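Local structure of Alpha/beta hydrolase (Streptomyces albidoflavus, 6KSU) at residues F212-P216 and H245-L249; A224-A228 and V258-D263; A228-A232 and E241-H245; W308-M313 and Y323-G327; Y420-R424 and A435-E439. The protein probably cyclises non-ribosomal peptides by macrolactamization, joining residues of opposite chirality, as a stand-alone cyclase related to penicillin-binding proteins and beta-lactamases. All blocks are in the same frame, centred on the assembly; numbering follows the deposited sequence.

Contact 1: residues F212-P216 and H245-L249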
loop_
_atom_site.group_PDB
_atom_site.type_symbol
_atom_site.label_atom_id
_atom_site.label_comp_id
_atom_site.label_asym_id
_atom_site.label_seq_id
_atom_site.Cartn_x
_atom_site.Cartn_y
_atom_site.Cartn_z
ATOM N N PHE A 212 -1.231 9.664 -14.438
ATOM C CA PHE A 212 -1.229 8.221 -14.304
ATOM C C PHE A 212 0.067 7.680 -14.879
ATOM O O PHE A 212 0.649 8.281 -15.784
ATOM C CB PHE A 212 -2.417 7.589 -15.034
ATOM C CG PHE A 212 -3.756 8.184 -14.650
ATOM C CD1 PHE A 212 -4.503 7.644 -13.614
ATOM C CD2 PHE A 212 -4.265 9.291 -15.328
ATOM C CE1 PHE A 212 -5.731 8.188 -13.263
ATOM C CE2 PHE A 212 -5.484 9.838 -14.982
ATOM C CZ PHE A 212 -6.219 9.284 -13.944
ATOM N N LEU A 213 0.515 6.540 -14.329
ATOM C CA LEU A 213 1.564 5.754 -14.967
ATOM C C LEU A 213 1.210 5.474 -16.421
ATOM O O LEU A 213 2.008 5.723 -17.328
ATOM C CB LEU A 213 1.789 4.441 -14.195
ATOM C CG LEU A 213 2.416 4.686 -12.827
ATOM C CD1 LEU A 213 2.704 3.368 -12.049
ATOM C CD2 LEU A 213 3.705 5.534 -13.039
ATOM N N HIS A 214 0.002 4.976 -16.663
ATOM C CA HIS A 214 -0.490 4.740 -18.015
ATOM C C HIS A 214 -1.939 5.166 -18.112
ATOM O O HIS A 214 -2.778 4.710 -17.326
ATOM C CB HIS A 214 -0.375 3.261 -18.406
ATOM C CG HIS A 214 0.985 2.683 -18.183
ATOM N ND1 HIS A 214 2.079 3.043 -18.944
ATOM C CD2 HIS A 214 1.430 1.765 -17.288
ATOM C CE1 HIS A 214 3.139 2.372 -18.527
ATOM N NE2 HIS A 214 2.773 1.591 -17.524
ATOM N N ASP A 215 -2.233 6.000 -19.100
ATOM C CA ASP A 215 -3.601 6.420 -19.399
ATOM C C ASP A 215 -4.007 5.855 -20.754
ATOM O O ASP A 215 -3.539 6.356 -21.794
ATOM C CB ASP A 215 -3.705 7.946 -19.387
ATOM C CG ASP A 215 -5.138 8.438 -19.414
ATOM O OD1 ASP A 215 -6.031 7.630 -19.725
ATOM O OD2 ASP A 215 -5.378 9.648 -19.163
ATOM N N PRO A 216 -4.854 4.824 -20.809
ATOM C CA PRO A 216 -5.242 4.236 -22.101
ATOM C C PRO A 216 -6.316 5.010 -22.850
ATOM O O PRO A 216 -6.736 4.556 -23.918
ATOM C CB PRO A 216 -5.761 2.844 -21.701
ATOM C CG PRO A 216 -6.302 3.044 -20.320
ATOM C CD PRO A 216 -5.490 4.143 -19.669
ATOM N N HIS A 245 11.041 1.487 -15.022
ATOM C CA HIS A 245 10.057 0.615 -14.397
ATOM C C HIS A 245 9.079 0.142 -15.462
ATOM O O HIS A 245 8.593 0.947 -16.268
ATOM C CB HIS A 245 9.301 1.334 -13.274
ATOM C CG HIS A 245 8.428 2.452 -13.758
ATOM N ND1 HIS A 245 8.886 3.745 -13.909
ATOM C CD2 HIS A 245 7.129 2.467 -14.141
ATOM C CE1 HIS A 245 7.905 4.509 -14.356
ATOM N NE2 HIS A 245 6.829 3.757 -14.508
ATOM N N MET A 246 8.817 -1.158 -15.486
ATOM C CA MET A 246 7.704 -1.711 -16.240
ATOM C C MET A 246 6.544 -1.876 -15.267
ATOM O O MET A 246 6.686 -2.529 -14.226
ATOM C CB MET A 246 8.071 -3.042 -16.901
ATOM C CG MET A 246 8.320 -2.965 -18.414
ATOM S SD MET A 246 9.233 -4.400 -19.058
ATOM C CE MET A 246 8.955 -4.246 -20.827
ATOM N N ALA A 247 5.421 -1.243 -15.580
ATOM C CA ALA A 247 4.219 -1.331 -14.763
ATOM C C ALA A 247 3.063 -1.655 -15.691
ATOM O O ALA A 247 2.754 -0.873 -16.597
ATOM C CB ALA A 247 3.972 -0.031 -13.995
ATOM N N SER A 248 2.454 -2.821 -15.493
ATOM C CA SER A 248 1.386 -3.242 -16.379
ATOM C C SER A 248 0.196 -2.292 -16.271
ATOM O O SER A 248 -0.062 -1.696 -15.224
ATOM C CB SER A 248 0.966 -4.677 -16.067
ATOM O OG SER A 248 -0.092 -4.715 -15.128
ATOM N N LEU A 249 -0.517 -2.146 -17.390
ATOM C CA LEU A 249 -1.675 -1.265 -17.450
ATOM C C LEU A 249 -2.744 -1.669 -16.437
ATOM O O LEU A 249 -3.347 -0.809 -15.785
ATOM C CB LEU A 249 -2.251 -1.274 -18.866
ATOM C CG LEU A 249 -3.540 -0.459 -18.988
ATOM C CD1 LEU A 249 -3.197 1.035 -18.878
ATOM C CD2 LEU A 249 -4.320 -0.772 -20.267
#
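His214 NE2 comes within 2.6 Å of Ala247 O. The oxygen sits at the ring edge, near the ring plane, but the N-H to oxygen angle is only 119°, so the hydrogen bond is bent and weak despite its short length. At the root of the side chain, His214 CB packs on Leu249 CD1 at 3.6 Å. That methyl also meets the proline ring, with Pro216 CD 3.9 Å from Leu249 CD1, while Leu249 CD2 lies 4.1 Å from Pro216 CB. Leu249 reaches both partners because its CG stands anti to the backbone N (chi1 175°), which carries the two methyls across to the loop 212-216. At the other end Leu213 divides its branches: CD1 touches Ala247 CB at 4.1 Å, and CD2 approaches NE2 of the His245 ring at 3.9 Å.

Further out, Trp195 of helix 194-206 backs the contact, packing on Pro216 and Leu249 and donating its indole N-H to His214 O. The backbone of Leu213 is hydrogen-bonded to Gly256, and Ser248 turns its hydroxyl to Ser250. Two loops of the beta-lactamase-like domain are thus joined at the surface mainly by apolar contacts. With a single bent hydrogen bond across it, the contact gets little directional hold from polar groups, and its fit rests chiefly on the packing of the Leu249 and Leu213 methyls.

Contact 2: residues A224-A228 and V258-D263; sequences ARPVA and VGSATD
The extended loop 224-228 and the turn from strand 258-259 into helix 261-268 keep their backbones apart: the nearest CA atoms, of Val227 and Val258, are 7.7 Å from each other. Side chains therefore bridge the interval. Arg225, extended from CG to NE, grips Asp263 end-on, placing both NH1 and NH2 on one oxygen, OD2, at 2.9 and 3.0 Å in a salt bridge. OD2 lies in the guanidinium plane, while the carboxylate is turned 65° from that plane. Gly259 CA lies over one face of the guanidinium, 3.6 Å from Arg225 NH1. The same OD2 takes a third bond from Ser260 N, while Asp263 N donates to Ser260 OG at 2.8 Å, completing a capping box at the helix start. Val227 CG1 meets Val258 CG1 at 3.7 Å. Arg225 NH2 also donates to Arg76 O. The loop is bonded through its backbone to Gly78, strand 258-259 pairs with strand 79-80, and the first turn of helix 261-268 rests on strand 46-53.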
loop_
_atom_site.group_PDB
_atom_site.type_symbol
_atom_site.label_atom_id
_atom_site.label_comp_id
_atom_site.label_asym_id
_atom_site.label_seq_id
_atom_site.Cartn_x
_atom_site.Cartn_y
_atom_site.Cartn_z
ATOM N N ALA A 224 1.317 17.956 -20.556
ATOM C CA ALA A 224 1.213 16.940 -19.516
ATOM C C ALA A 224 1.774 17.471 -18.204
ATOM O O ALA A 224 2.567 18.412 -18.175
ATOM C CB ALA A 224 1.949 15.662 -19.912
ATOM N N ARG A 225 1.325 16.868 -17.106
ATOM C CA ARG A 225 1.826 17.288 -15.808
ATOM C C ARG A 225 3.295 16.896 -15.694
ATOM O O ARG A 225 3.660 15.792 -16.083
ATOM C CB ARG A 225 1.021 16.640 -14.686
ATOM C CG ARG A 225 1.337 17.208 -13.312
ATOM C CD ARG A 225 0.622 16.418 -12.196
ATOM N NE ARG A 225 1.063 16.903 -10.891
ATOM C CZ ARG A 225 0.461 16.630 -9.747
ATOM N NH1 ARG A 225 -0.624 15.857 -9.725
ATOM N NH2 ARG A 225 0.954 17.132 -8.621
ATOM N N PRO A 226 4.165 17.786 -15.217
ATOM C CA PRO A 226 5.564 17.388 -15.035
ATOM C C PRO A 226 5.637 16.268 -14.005
ATOM O O PRO A 226 4.998 16.324 -12.948
ATOM C CB PRO A 226 6.253 18.671 -14.555
ATOM C CG PRO A 226 5.168 19.530 -14.026
ATOM C CD PRO A 226 3.946 19.194 -14.839
ATOM N N VAL A 227 6.372 15.221 -14.355
ATOM C CA VAL A 227 6.452 14.017 -13.547
ATOM C C VAL A 227 7.904 13.764 -13.179
ATOM O O VAL A 227 8.833 14.153 -13.901
ATOM C CB VAL A 227 5.866 12.797 -14.287
ATOM C CG1 VAL A 227 4.372 12.878 -14.284
ATOM C CG2 VAL A 227 6.399 12.759 -15.719
ATOM N N ALA A 228 8.087 13.078 -12.050
ATOM C CA ALA A 228 9.393 12.639 -11.618
ATOM C C ALA A 228 9.662 11.261 -12.172
ATOM O O ALA A 228 8.780 10.404 -12.182
ATOM C CB ALA A 228 9.490 12.609 -10.094
ATOM N N VAL A 258 -0.300 9.138 -10.096
ATOM C CA VAL A 258 0.923 9.943 -10.118
ATOM C C VAL A 258 0.569 11.338 -9.613
ATOM O O VAL A 258 -0.258 12.028 -10.219
ATOM C CB VAL A 258 1.514 10.015 -11.541
ATOM C CG1 VAL A 258 2.714 10.984 -11.613
ATOM C CG2 VAL A 258 1.872 8.583 -12.053
ATOM N N GLY A 259 1.149 11.743 -8.495
ATOM C CA GLY A 259 0.858 13.068 -7.990
ATOM C C GLY A 259 1.825 13.473 -6.909
ATOM O O GLY A 259 2.856 12.826 -6.697
ATOM N N SER A 260 1.452 14.520 -6.185
ATOM C CA SER A 260 2.368 15.172 -5.267
ATOM C C SER A 260 2.104 14.793 -3.820
ATOM O O SER A 260 1.012 14.370 -3.442
ATOM C CB SER A 260 2.266 16.690 -5.394
ATOM O OG SER A 260 1.254 17.134 -4.531
ATOM N N ALA A 261 3.118 15.029 -2.995
ATOM C CA ALA A 261 2.927 14.962 -1.550
ATOM C C ALA A 261 1.727 15.785 -1.126
ATOM O O ALA A 261 0.934 15.359 -0.286
ATOM C CB ALA A 261 4.187 15.465 -0.828
ATOM N N THR A 262 1.593 16.991 -1.685
ATOM C CA THR A 262 0.531 17.902 -1.273
ATOM C C THR A 262 -0.839 17.384 -1.691
ATOM O O THR A 262 -1.820 17.555 -0.957
ATOM C CB THR A 262 0.802 19.289 -1.860
ATOM O OG1 THR A 262 1.878 19.883 -1.135
ATOM C CG2 THR A 262 -0.431 20.213 -1.764
ATOM N N ASP A 263 -0.925 16.762 -2.873
ATOM C CA ASP A 263 -2.161 16.096 -3.295
ATOM C C ASP A 263 -2.623 15.064 -2.255
ATOM O O ASP A 263 -3.805 15.019 -1.894
ATOM C CB ASP A 263 -1.969 15.425 -4.677
ATOM C CG ASP A 263 -1.712 16.431 -5.807
ATOM O OD1 ASP A 263 -2.024 17.636 -5.626
ATOM O OD2 ASP A 263 -1.202 16.030 -6.886
#

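Contact 3: residues A228-A232 and E241-H245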
loop_
_atom_site.group_PDB
_atom_site.type_symbol
_atom_site.label_atom_id
_atom_site.label_comp_id
_atom_site.label_asym_id
_atom_site.label_seq_id
_atom_site.Cartn_x
_atom_site.Cartn_y
_atom_site.Cartn_z
ATOM N N ALA A 228 8.087 13.078 -12.050
ATOM C CA ALA A 228 9.393 12.639 -11.618
ATOM C C ALA A 228 9.662 11.261 -12.172
ATOM O O ALA A 228 8.780 10.404 -12.182
ATOM C CB ALA A 228 9.490 12.609 -10.094
ATOM N N GLU A 229 10.890 11.057 -12.629
ATOM C CA GLU A 229 11.383 9.732 -12.956
ATOM C C GLU A 229 12.013 9.071 -11.730
ATOM O O GLU A 229 12.381 9.731 -10.746
ATOM C CB GLU A 229 12.404 9.808 -14.090
ATOM C CG GLU A 229 12.232 11.010 -14.997
ATOM C CD GLU A 229 12.849 10.782 -16.360
ATOM O OE1 GLU A 229 13.004 11.758 -17.129
ATOM O OE2 GLU A 229 13.174 9.616 -16.665
ATOM N N GLY A 230 12.098 7.731 -11.797
ATOM C CA GLY A 230 12.748 6.954 -10.760
ATOM C C GLY A 230 14.255 6.769 -10.997
ATOM O O GLY A 230 14.755 6.848 -12.121
ATOM N N HIS A 231 14.972 6.508 -9.904
ATOM C CA HIS A 231 16.422 6.525 -9.884
ATOM C C HIS A 231 16.920 5.455 -8.926
ATOM O O HIS A 231 16.240 5.103 -7.961
ATOM C CB HIS A 231 16.982 7.902 -9.460
ATOM C CG HIS A 231 16.540 9.044 -10.334
ATOM N ND1 HIS A 231 15.244 9.525 -10.347
ATOM C CD2 HIS A 231 17.226 9.799 -11.227
ATOM C CE1 HIS A 231 15.154 10.527 -11.206
ATOM N NE2 HIS A 231 16.343 10.715 -11.752
ATOM N N ALA A 232 18.110 4.928 -9.219
ATOM C CA ALA A 232 18.764 3.926 -8.385
ATOM C C ALA A 232 20.267 3.996 -8.606
ATOM O O ALA A 232 20.725 4.175 -9.736
ATOM C CB ALA A 232 18.277 2.511 -8.701
ATOM N N GLU A 241 20.949 7.020 -10.763
ATOM C CA GLU A 241 20.640 7.347 -12.146
ATOM C C GLU A 241 19.270 6.781 -12.507
ATOM O O GLU A 241 18.737 5.926 -11.805
ATOM C CB GLU A 241 21.721 6.821 -13.114
ATOM C CG GLU A 241 21.336 6.826 -14.622
ATOM C CD GLU A 241 21.045 8.215 -15.225
ATOM O OE1 GLU A 241 19.995 8.838 -14.914
ATOM O OE2 GLU A 241 21.884 8.689 -16.023
ATOM N N HIS A 242 18.685 7.324 -13.580
ATOM C CA HIS A 242 17.410 6.867 -14.132
ATOM C C HIS A 242 17.293 5.345 -14.104
ATOM O O HIS A 242 18.238 4.625 -14.443
ATOM C CB HIS A 242 17.265 7.369 -15.569
ATOM C CG HIS A 242 16.038 6.879 -16.262
ATOM N ND1 HIS A 242 14.792 7.441 -16.067
ATOM C CD2 HIS A 242 15.859 5.865 -17.140
ATOM C CE1 HIS A 242 13.903 6.801 -16.808
ATOM N NE2 HIS A 242 14.524 5.837 -17.463
ATOM N N VAL A 243 16.129 4.861 -13.676
ATOM C CA VAL A 243 15.812 3.441 -13.718
ATOM C C VAL A 243 14.463 3.300 -14.405
ATOM O O VAL A 243 13.519 4.053 -14.119
ATOM C CB VAL A 243 15.825 2.786 -12.315
ATOM C CG1 VAL A 243 14.642 3.196 -11.485
ATOM C CG2 VAL A 243 15.897 1.261 -12.422
ATOM N N ASP A 244 14.400 2.390 -15.366
ATOM C CA ASP A 244 13.149 2.092 -16.041
ATOM C C ASP A 244 12.320 1.155 -15.181
ATOM O O ASP A 244 12.838 0.168 -14.652
ATOM C CB ASP A 244 13.417 1.467 -17.405
ATOM C CG ASP A 244 13.670 2.508 -18.463
ATOM O OD1 ASP A 244 13.041 3.593 -18.372
ATOM O OD2 ASP A 244 14.506 2.253 -19.361
ATOM N N HIS A 245 11.041 1.487 -15.022
ATOM C CA HIS A 245 10.057 0.615 -14.397
ATOM C C HIS A 245 9.079 0.142 -15.462
ATOM O O HIS A 245 8.593 0.947 -16.268
ATOM C CB HIS A 245 9.301 1.334 -13.274
ATOM C CG HIS A 245 8.428 2.452 -13.758
ATOM N ND1 HIS A 245 8.886 3.745 -13.909
ATOM C CD2 HIS A 245 7.129 2.467 -14.141
ATOM C CE1 HIS A 245 7.905 4.509 -14.356
ATOM N NE2 HIS A 245 6.829 3.757 -14.508
HETATM O O HOH W 1 11.281 6.394 -13.709
HETATM O O HOH W 2 19.897 3.120 -12.493
#
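Ala232 and Glu241 exchange both backbone bonds of an antiparallel hydrogen-bonded pair, with Ala232 N to Glu241 O at 2.8 Å and Glu241 N to Ala232 O at 3.0 Å. Two residues along, Val243 N donates to Gly230 O; the neighbouring His242 CA adds a C-H contact to that oxygen at 3.3 Å. Between these bonds His231 and His242 form a non-hydrogen-bonded pair whose side chains diverge. A water lies between Gly230 N and Val243 O, but its very short approach to Gly230 N makes that bridge doubtful. On the side chains, His242 NE2 donates a hydrogen bond to Asp244 OD1 at 2.8 Å, from above the carboxylate plane. Glu229 OE2 lies 2.8 Å from His242 ND1, with the carboxylate and ring planes 88° apart. His231 is held by Asn351 O at ND1 and by Val67 N at NE2. Val243 CG1 lies over the peptide at Gly230 C, 3.6 Å away. The arrangement is a short antiparallel beta hairpin, strands 231-232 and 241-242, within the beta-lactamase-like region.

Contact 4: residues W308-M313 and Y323-G327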
loop_
_atom_site.group_PDB
_atom_site.type_symbol
_atom_site.label_atom_id
_atom_site.label_comp_id
_atom_site.label_asym_id
_atom_site.label_seq_id
_atom_site.Cartn_x
_atom_site.Cartn_y
_atom_site.Cartn_z
ATOM N N TRP A 308 -6.092 -3.215 9.409
ATOM C CA TRP A 308 -6.453 -2.644 8.119
ATOM C C TRP A 308 -7.933 -2.308 8.117
ATOM O O TRP A 308 -8.761 -3.077 8.624
ATOM C CB TRP A 308 -6.153 -3.589 6.960
ATOM C CG TRP A 308 -5.612 -2.877 5.762
ATOM C CD1 TRP A 308 -6.321 -2.218 4.801
ATOM C CD2 TRP A 308 -4.226 -2.750 5.397
ATOM N NE1 TRP A 308 -5.459 -1.685 3.860
ATOM C CE2 TRP A 308 -4.173 -2.004 4.205
ATOM C CE3 TRP A 308 -3.030 -3.219 5.958
ATOM C CZ2 TRP A 308 -2.977 -1.719 3.561
ATOM C CZ3 TRP A 308 -1.844 -2.926 5.325
ATOM C CH2 TRP A 308 -1.823 -2.176 4.141
ATOM N N GLY A 309 -8.258 -1.173 7.528
ATOM C CA GLY A 309 -9.639 -0.764 7.385
ATOM C C GLY A 309 -10.054 -0.799 5.929
ATOM O O GLY A 309 -9.759 -1.758 5.220
ATOM N N LEU A 310 -10.730 0.237 5.452
ATOM C CA LEU A 310 -11.092 0.322 4.040
ATOM C C LEU A 310 -10.114 1.294 3.382
ATOM O O LEU A 310 -10.319 2.501 3.386
ATOM C CB LEU A 310 -12.542 0.760 3.877
ATOM C CG LEU A 310 -13.546 0.052 4.798
ATOM C CD1 LEU A 310 -14.972 0.596 4.596
ATOM C CD2 LEU A 310 -13.512 -1.458 4.587
ATOM N N GLY A 311 -9.029 0.757 2.833
ATOM C CA GLY A 311 -8.045 1.560 2.138
ATOM C C GLY A 311 -7.063 2.296 3.019
ATOM O O GLY A 311 -6.248 3.059 2.495
ATOM N N LEU A 312 -7.136 2.125 4.333
ATOM C CA LEU A 312 -6.129 2.601 5.268
ATOM C C LEU A 312 -5.663 1.445 6.147
ATOM O O LEU A 312 -6.468 0.600 6.545
ATOM C CB LEU A 312 -6.674 3.707 6.142
ATOM C CG LEU A 312 -6.942 5.068 5.484
ATOM C CD1 LEU A 312 -8.014 5.781 6.277
ATOM C CD2 LEU A 312 -5.660 5.907 5.405
ATOM N N MET A 313 -4.372 1.416 6.448
ATOM C CA MET A 313 -3.814 0.571 7.494
ATOM C C MET A 313 -3.604 1.388 8.771
ATOM O O MET A 313 -3.568 2.621 8.744
ATOM C CB MET A 313 -2.475 -0.051 7.047
ATOM C CG MET A 313 -1.262 0.899 7.167
ATOM S SD MET A 313 0.203 0.296 6.307
ATOM C CE MET A 313 1.334 1.668 6.464
ATOM N N TYR A 323 -2.746 6.271 10.784
ATOM C CA TYR A 323 -3.281 5.596 9.621
ATOM C C TYR A 323 -2.562 6.084 8.377
ATOM O O TYR A 323 -2.102 7.227 8.321
ATOM C CB TYR A 323 -4.801 5.816 9.498
ATOM C CG TYR A 323 -5.533 5.423 10.766
ATOM C CD1 TYR A 323 -6.038 4.146 10.915
ATOM C CD2 TYR A 323 -5.666 6.319 11.830
ATOM C CE1 TYR A 323 -6.684 3.762 12.084
ATOM C CE2 TYR A 323 -6.311 5.955 12.995
ATOM C CZ TYR A 323 -6.825 4.674 13.121
ATOM O OH TYR A 323 -7.462 4.295 14.283
ATOM N N GLY A 324 -2.480 5.209 7.377
ATOM C CA GLY A 324 -1.965 5.623 6.095
ATOM C C GLY A 324 -1.816 4.496 5.101
ATOM O O GLY A 324 -2.628 3.566 5.069
ATOM N N HIS A 325 -0.777 4.579 4.280
ATOM C CA HIS A 325 -0.528 3.618 3.217
ATOM C C HIS A 325 0.882 3.863 2.720
ATOM O O HIS A 325 1.412 4.969 2.842
ATOM C CB HIS A 325 -1.533 3.770 2.068
ATOM C CG HIS A 325 -1.913 2.476 1.428
ATOM N ND1 HIS A 325 -1.043 1.757 0.636
ATOM C CD2 HIS A 325 -3.077 1.774 1.449
ATOM C CE1 HIS A 325 -1.652 0.668 0.195
ATOM N NE2 HIS A 325 -2.886 0.652 0.676
ATOM N N ASP A 326 1.480 2.816 2.160
ATOM C CA ASP A 326 2.816 2.868 1.609
ATOM C C ASP A 326 2.760 2.459 0.148
ATOM O O ASP A 326 1.789 1.870 -0.329
ATOM C CB ASP A 326 3.795 1.926 2.350
ATOM C CG ASP A 326 4.056 2.345 3.779
ATOM O OD1 ASP A 326 3.970 3.560 4.097
ATOM O OD2 ASP A 326 4.334 1.439 4.588
ATOM N N GLY A 327 3.821 2.779 -0.561
ATOM C CA GLY A 327 3.909 2.396 -1.949
ATOM C C GLY A 327 5.287 2.649 -2.502
ATOM O O GLY A 327 6.023 3.509 -1.993
HETATM O O HOH W 3 -5.378 -0.881 0.958
#
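Met313 and Gly324 form an antiparallel hydrogen-bonded pair in the large sheet of the beta-lactamase-like fold, with Met313 N to Gly324 O and Gly324 N to Met313 O both at 3.1 Å. Met313 CB lies against one face of the Trp308 indole, 3.3 Å above the plane and toward the rim. Its CG, set between the backbone N and carbonyl carbon (chi1 80°), passes Gly324 O at 3.7 Å. Extended from there, Met313 SD passes Trp308 CH2 at 3.9 Å and CE reaches Asp326 OD2 at 3.5 Å. Asp326 OD1 accepts from Asn335 and forms a salt bridge with Arg337. Leu312 CD2 packs on Gly324 CA. His325 touches Lys86, which with Ser83 fits an SxxK motif, and Tyr174, placed like the tyrosine of a (S/Y)xN motif, so the strand probably borders the active site. Trp308 turns its edge to the His325 face, offset, with planes at 88°. One water joins the two rings, accepting from Trp308 NE1 at 3.0 Å and lying 2.9 Å from His325 NE2.

Contact 5: residues Y420-R424 and A435-E439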
loop_
_atom_site.group_PDB
_atom_site.type_symbol
_atom_site.label_atom_id
_atom_site.label_comp_id
_atom_site.label_asym_id
_atom_site.label_seq_id
_atom_site.Cartn_x
_atom_site.Cartn_y
_atom_site.Cartn_z
ATOM N N TYR A 420 16.189 -19.447 -4.486
ATOM C CA TYR A 420 16.888 -18.996 -3.294
ATOM C C TYR A 420 17.463 -20.184 -2.549
ATOM O O TYR A 420 16.948 -21.305 -2.644
ATOM C CB TYR A 420 15.971 -18.230 -2.335
ATOM C CG TYR A 420 15.620 -16.835 -2.762
ATOM C CD1 TYR A 420 15.879 -15.752 -1.935
ATOM C CD2 TYR A 420 15.015 -16.597 -3.982
ATOM C CE1 TYR A 420 15.548 -14.463 -2.323
ATOM C CE2 TYR A 420 14.683 -15.321 -4.378
ATOM C CZ TYR A 420 14.951 -14.257 -3.545
ATOM O OH TYR A 420 14.614 -12.984 -3.947
ATOM N N SER A 421 18.521 -19.910 -1.785
ATOM C CA SER A 421 18.983 -20.841 -0.766
ATOM C C SER A 421 17.839 -21.230 0.177
ATOM O O SER A 421 16.904 -20.458 0.429
ATOM C CB SER A 421 20.139 -20.217 0.017
ATOM O OG SER A 421 21.312 -20.107 -0.781
ATOM N N ASP A 422 17.900 -22.458 0.675
ATOM C CA ASP A 422 16.947 -22.914 1.673
ATOM C C ASP A 422 17.045 -22.050 2.926
ATOM O O ASP A 422 18.126 -21.599 3.305
ATOM C CB ASP A 422 17.212 -24.380 2.031
ATOM C CG ASP A 422 16.928 -25.324 0.889
ATOM O OD1 ASP A 422 16.471 -24.879 -0.181
ATOM O OD2 ASP A 422 17.145 -26.538 1.074
ATOM N N TYR A 423 15.900 -21.796 3.567
ATOM C CA TYR A 423 15.896 -21.117 4.857
ATOM C C TYR A 423 15.775 -22.154 5.980
ATOM O O TYR A 423 15.016 -23.120 5.867
ATOM C CB TYR A 423 14.742 -20.102 4.984
ATOM C CG TYR A 423 14.585 -18.988 3.941
ATOM C CD1 TYR A 423 14.804 -17.645 4.276
ATOM C CD2 TYR A 423 14.153 -19.272 2.653
ATOM C CE1 TYR A 423 14.628 -16.624 3.329
ATOM C CE2 TYR A 423 13.957 -18.258 1.709
ATOM C CZ TYR A 423 14.203 -16.950 2.045
ATOM O OH TYR A 423 14.007 -15.981 1.094
ATOM N N ARG A 424 16.523 -21.963 7.063
ATOM C CA ARG A 424 16.251 -22.755 8.255
ATOM C C ARG A 424 14.996 -22.215 8.946
ATOM O O ARG A 424 14.887 -21.009 9.206
ATOM C CB ARG A 424 17.445 -22.746 9.212
ATOM C CG ARG A 424 18.795 -23.084 8.567
ATOM C CD ARG A 424 19.769 -23.679 9.585
ATOM N NE ARG A 424 19.238 -24.928 10.148
ATOM C CZ ARG A 424 19.759 -26.149 9.963
ATOM N NH1 ARG A 424 20.856 -26.324 9.225
ATOM N NH2 ARG A 424 19.174 -27.206 10.523
ATOM N N ALA A 435 12.322 -17.736 9.486
ATOM C CA ALA A 435 13.091 -18.476 8.487
ATOM C C ALA A 435 14.392 -17.717 8.254
ATOM O O ALA A 435 14.368 -16.582 7.767
ATOM C CB ALA A 435 12.309 -18.624 7.183
ATOM N N ARG A 436 15.520 -18.320 8.607
ATOM C CA ARG A 436 16.813 -17.673 8.405
ATOM C C ARG A 436 17.432 -18.200 7.120
ATOM O O ARG A 436 17.505 -19.414 6.922
ATOM C CB ARG A 436 17.763 -17.881 9.587
ATOM C CG ARG A 436 19.115 -17.107 9.424
ATOM C CD ARG A 436 19.244 -15.763 10.214
ATOM N NE ARG A 436 19.189 -14.567 9.356
ATOM C CZ ARG A 436 19.580 -13.344 9.722
ATOM N NH1 ARG A 436 20.083 -13.126 10.927
ATOM N NH2 ARG A 436 19.491 -12.341 8.873
ATOM N N SER A 437 17.856 -17.288 6.241
ATOM C CA SER A 437 18.365 -17.681 4.931
ATOM C C SER A 437 19.779 -18.211 5.009
ATOM O O SER A 437 20.589 -17.741 5.809
ATOM C CB SER A 437 18.380 -16.526 3.952
ATOM O OG SER A 437 18.865 -17.035 2.723
ATOM N N GLY A 438 20.073 -19.195 4.151
ATOM C CA GLY A 438 21.424 -19.721 4.070
ATOM C C GLY A 438 22.382 -18.831 3.307
ATOM O O GLY A 438 23.596 -19.026 3.390
ATOM N N GLU A 439 21.853 -17.865 2.555
ATOM C CA GLU A 439 22.663 -16.836 1.925
ATOM C C GLU A 439 22.496 -15.521 2.679
ATOM O O GLU A 439 21.364 -15.015 2.782
ATOM C CB GLU A 439 22.273 -16.673 0.458
ATOM C CG GLU A 439 20.781 -16.480 0.173
ATOM C CD GLU A 439 20.464 -16.472 -1.313
ATOM O OE1 GLU A 439 20.406 -17.551 -1.948
ATOM O OE2 GLU A 439 20.306 -15.376 -1.864
HETATM O O HOH W 4 17.406 -17.787 0.730
#
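Glu439 swings its CG between its own backbone N and carbonyl carbon (chi1 51°) and then runs extended, which carries OE1 to Ser421; there OG stands beside the backbone N (chi1 -70°). Both donors of Ser421 consequently meet one carboxylate oxygen: N and OG each lie 3.0 Å from Glu439 OE1, N from above the carboxylate plane and OG on the anti lone pair. Ser437 OG accepts from Glu439 N at 3.1 Å in an ST turn that shapes the chain leading to this carboxylate. A water donating to Ser421 O also lies 2.6 Å from Ser437 OG, above one face of the Tyr423 ring. Tyr423 CB packs on Ala435 CB at 3.6 Å, and its CD1 passes Ser437 CA. Regular pairing follows, with Arg424 N to Arg436 O at 2.7 Å and Arg436 N to Arg424 O at 2.8 Å. Strands 420-427 and 432-437 form a hairpin of the closed eight-stranded antiparallel barrel; Tyr423 and Ala435 pack against Leu415 of strand 413-417 and Ile445 of strand 445-451.

Contacts 1, 2 and 3 form one cluster, with centres 15 Å apart pairwise, all within the beta-lactamase-like region. Contacts 1 and 2 interlace along the chain and touch where Val258 packs on Leu213; contact 3 shares Ala228 with contact 2 and His245 with contact 1, so the hairpin 231-242 leads from one to the other. Contact 4 comes later in the sequence, lies nearer the middle of the chain on the seven-stranded sheet, and is 21 to 26 Å from the three by centres. Contact 5 comes last, in the C-terminal barrel, 31 Å from contact 4. The set therefore spans two structural units: the presumed catalytic one and the appended barrel.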